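Long-range contact in hypothetical protein ypmQ (Bacillus subtilis, PDB 1XZO), which is needed to insert copper into the active site of cytochrome c oxidase and may also act in copper homeostasis or redox signalling: residues 74-79 with 103-108. Sequence-based numbering, arbitrary orientation.
With CA (calcium ion), chain L; CA (calcium ion), chain J.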
loop_
_atom_site.group_PDB
_atom_site.type_symbol
_atom_site.label_atom_id
_atom_site.label_comp_id
_atom_site.label_asym_id
_atom_site.label_seq_id
_atom_site.Cartn_x
_atom_site.Cartn_y
_atom_site.Cartn_z
ATOM N N SER A 74 2.159 -2.949 -0.037
ATOM C CA SER A 74 2.074 -2.711 1.367
ATOM C C SER A 74 3.469 -2.457 1.960
ATOM O O SER A 74 4.257 -3.391 2.026
ATOM C CB SER A 74 1.457 -3.838 2.209
ATOM O OG SER A 74 0.104 -3.916 1.825
ATOM N N PHE A 75 3.665 -1.255 2.431
ATOM C CA PHE A 75 4.956 -0.979 3.157
ATOM C C PHE A 75 4.894 -1.267 4.625
ATOM O O PHE A 75 4.075 -0.719 5.385
ATOM C CB PHE A 75 5.406 0.521 2.983
ATOM C CG PHE A 75 5.461 0.978 1.640
ATOM C CD1 PHE A 75 4.437 1.670 1.081
ATOM C CD2 PHE A 75 6.604 0.818 0.849
ATOM C CE1 PHE A 75 4.501 2.130 -0.253
ATOM C CE2 PHE A 75 6.694 1.282 -0.436
ATOM C CZ PHE A 75 5.746 1.935 -1.047
ATOM N N SER A 76 5.851 -2.011 5.133
ATOM C CA SER A 76 5.996 -2.246 6.560
ATOM C C SER A 76 6.419 -0.962 7.287
ATOM O O SER A 76 7.357 -0.301 6.831
ATOM C CB SER A 76 7.103 -3.241 6.890
ATOM O OG SER A 76 7.191 -3.359 8.308
ATOM N N VAL A 77 5.815 -0.671 8.428
ATOM C CA VAL A 77 6.197 0.460 9.270
ATOM C C VAL A 77 6.892 -0.034 10.541
ATOM O O VAL A 77 7.177 0.737 11.424
ATOM C CB VAL A 77 5.070 1.472 9.549
ATOM C CG1 VAL A 77 4.572 1.982 8.213
ATOM C CG2 VAL A 77 3.925 0.797 10.387
ATOM N N ASP A 78 7.214 -1.334 10.649
ATOM C CA ASP A 78 8.044 -1.801 11.693
ATOM C C ASP A 78 9.082 -2.771 11.126
ATOM O O ASP A 78 9.035 -3.962 11.344
ATOM C CB ASP A 78 7.126 -2.503 12.710
ATOM C CG ASP A 78 7.801 -2.900 13.941
ATOM O OD1 ASP A 78 8.870 -2.438 14.369
ATOM O OD2 ASP A 78 7.245 -3.761 14.683
ATOM N N PRO A 79 9.956 -2.238 10.247
ATOM C CA PRO A 79 10.915 -3.095 9.507
ATOM C C PRO A 79 11.909 -3.859 10.302
ATOM O O PRO A 79 12.403 -4.847 9.759
ATOM C CB PRO A 79 11.571 -2.111 8.531
ATOM C CG PRO A 79 11.456 -0.764 9.282
ATOM C CD PRO A 79 10.015 -0.832 9.788
ATOM N N PHE A 103 4.416 -7.140 -0.299
ATOM C CA PHE A 103 4.641 -6.635 0.995
ATOM C C PHE A 103 6.119 -6.335 1.122
ATOM O O PHE A 103 6.896 -7.216 0.888
ATOM C CB PHE A 103 4.297 -7.568 2.115
ATOM C CG PHE A 103 2.748 -7.792 2.220
ATOM C CD1 PHE A 103 2.078 -8.470 1.228
ATOM C CD2 PHE A 103 2.046 -7.275 3.277
ATOM C CE1 PHE A 103 0.687 -8.645 1.320
ATOM C CE2 PHE A 103 0.620 -7.447 3.360
ATOM C CZ PHE A 103 -0.034 -8.134 2.420
ATOM N N LEU A 104 6.449 -5.111 1.512
ATOM C CA LEU A 104 7.890 -4.621 1.412
ATOM C C LEU A 104 8.522 -4.385 2.756
ATOM O O LEU A 104 7.907 -3.986 3.746
ATOM C CB LEU A 104 7.942 -3.322 0.618
ATOM C CG LEU A 104 7.517 -3.355 -0.841
ATOM C CD1 LEU A 104 7.756 -2.116 -1.611
ATOM C CD2 LEU A 104 8.038 -4.587 -1.680
ATOM N N THR A 105 9.848 -4.635 2.846
ATOM C CA THR A 105 10.692 -4.361 4.014
ATOM C C THR A 105 12.090 -4.105 3.381
ATOM O O THR A 105 12.197 -3.802 2.165
ATOM C CB THR A 105 10.780 -5.446 5.177
ATOM O OG1 THR A 105 11.023 -6.740 4.497
ATOM C CG2 THR A 105 9.404 -5.674 5.816
ATOM N N GLY A 106 13.068 -4.166 4.238
ATOM C CA GLY A 106 14.466 -4.012 3.865
ATOM C C GLY A 106 14.911 -2.567 3.892
ATOM O O GLY A 106 15.393 -2.012 2.863
ATOM N N TYR A 107 14.755 -2.029 5.087
ATOM C CA TYR A 107 14.974 -0.620 5.383
ATOM C C TYR A 107 14.908 -0.390 6.864
ATOM O O TYR A 107 14.372 -1.149 7.643
ATOM C CB TYR A 107 14.133 0.333 4.573
ATOM C CG TYR A 107 12.606 -0.015 4.575
ATOM C CD1 TYR A 107 11.849 0.169 5.705
ATOM C CD2 TYR A 107 12.064 -0.535 3.472
ATOM C CE1 TYR A 107 10.470 -0.125 5.727
ATOM C CE2 TYR A 107 10.685 -0.937 3.476
ATOM C CZ TYR A 107 9.914 -0.668 4.583
ATOM O OH TYR A 107 8.547 -0.949 4.513
ATOM N N SER A 108 15.508 0.717 7.316
ATOM C CA SER A 108 15.435 1.113 8.697
ATOM C C SER A 108 14.174 1.899 8.951
ATOM O O SER A 108 13.586 2.390 8.006
ATOM C CB SER A 108 16.633 2.005 9.053
ATOM O OG SER A 108 16.466 3.243 8.469
HETATM CA CA CA L . 8.409 -3.633 16.451
HETATM CA CA CA J . 16.668 -2.180 0.516
HETATM O O HOH W 1 14.085 -4.546 7.333
HETATM O O HOH W 2 17.678 -2.278 -1.608
HETATM O O HOH W 3 7.580 -1.676 17.852
HETATM O O HOH W 4 10.813 -4.049 16.379
#
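The side chain of Y107 starts out between its own backbone N and carbonyl carbon (chi1 50°), a choice that carries the ring back alongside residues 76-79, where it meets P79 and S76. S76 turns the other way, its OG opposite the backbone N (chi1 178°), and there OG accepts a bond from D78 N, forming an ST turn, and is also hydrogen-bonded to D82 OD2. Behind this lie two parallel strand ends, S74 beside F103 and F75 beside L104. L104 N donates to S74 O at 2.8 Å, and S76 N to L104 O at 3.2 Å. Further on, Y107 supplies the next link from its side chain: its OH donates to S76 O at 2.7 Å, in the carbonyl plane and on a lone pair, while that oxygen sits at the edge of the ring. P79 suits the next place, since its rigid ring, crossing the tyrosine at about a right angle, sets P79 CB 3.6 Å from Y107 CE1. A water accepts from G106 N and donates to P79 O; G106 has a positive phi, which glycine adopts readily, and its carbonyl O binds a calcium ion. On one face of the sheet, L104 CD1 lies 3.7 Å from F75 CE2, the two side chains running alongside each other; on the other, the small S74 sets its OG over one face of the F103 ring, offset toward the rim, with S74 CB 3.6 Å from F103 CD2, and S74 OG is hydrogen-bonded to D39 OD2 and W101 NE1. The contact closes the beta-alpha-beta unit of strand 71-76, helix 84-91 and strand 101-104 in this thioredoxin-like fold. Chemically, one tyrosine hydroxyl adds a cross-link after the backbone ladder by satisfying a buried carbonyl, so apolar packing and directed polar bonds together help hold the two segments where they leave the sheet.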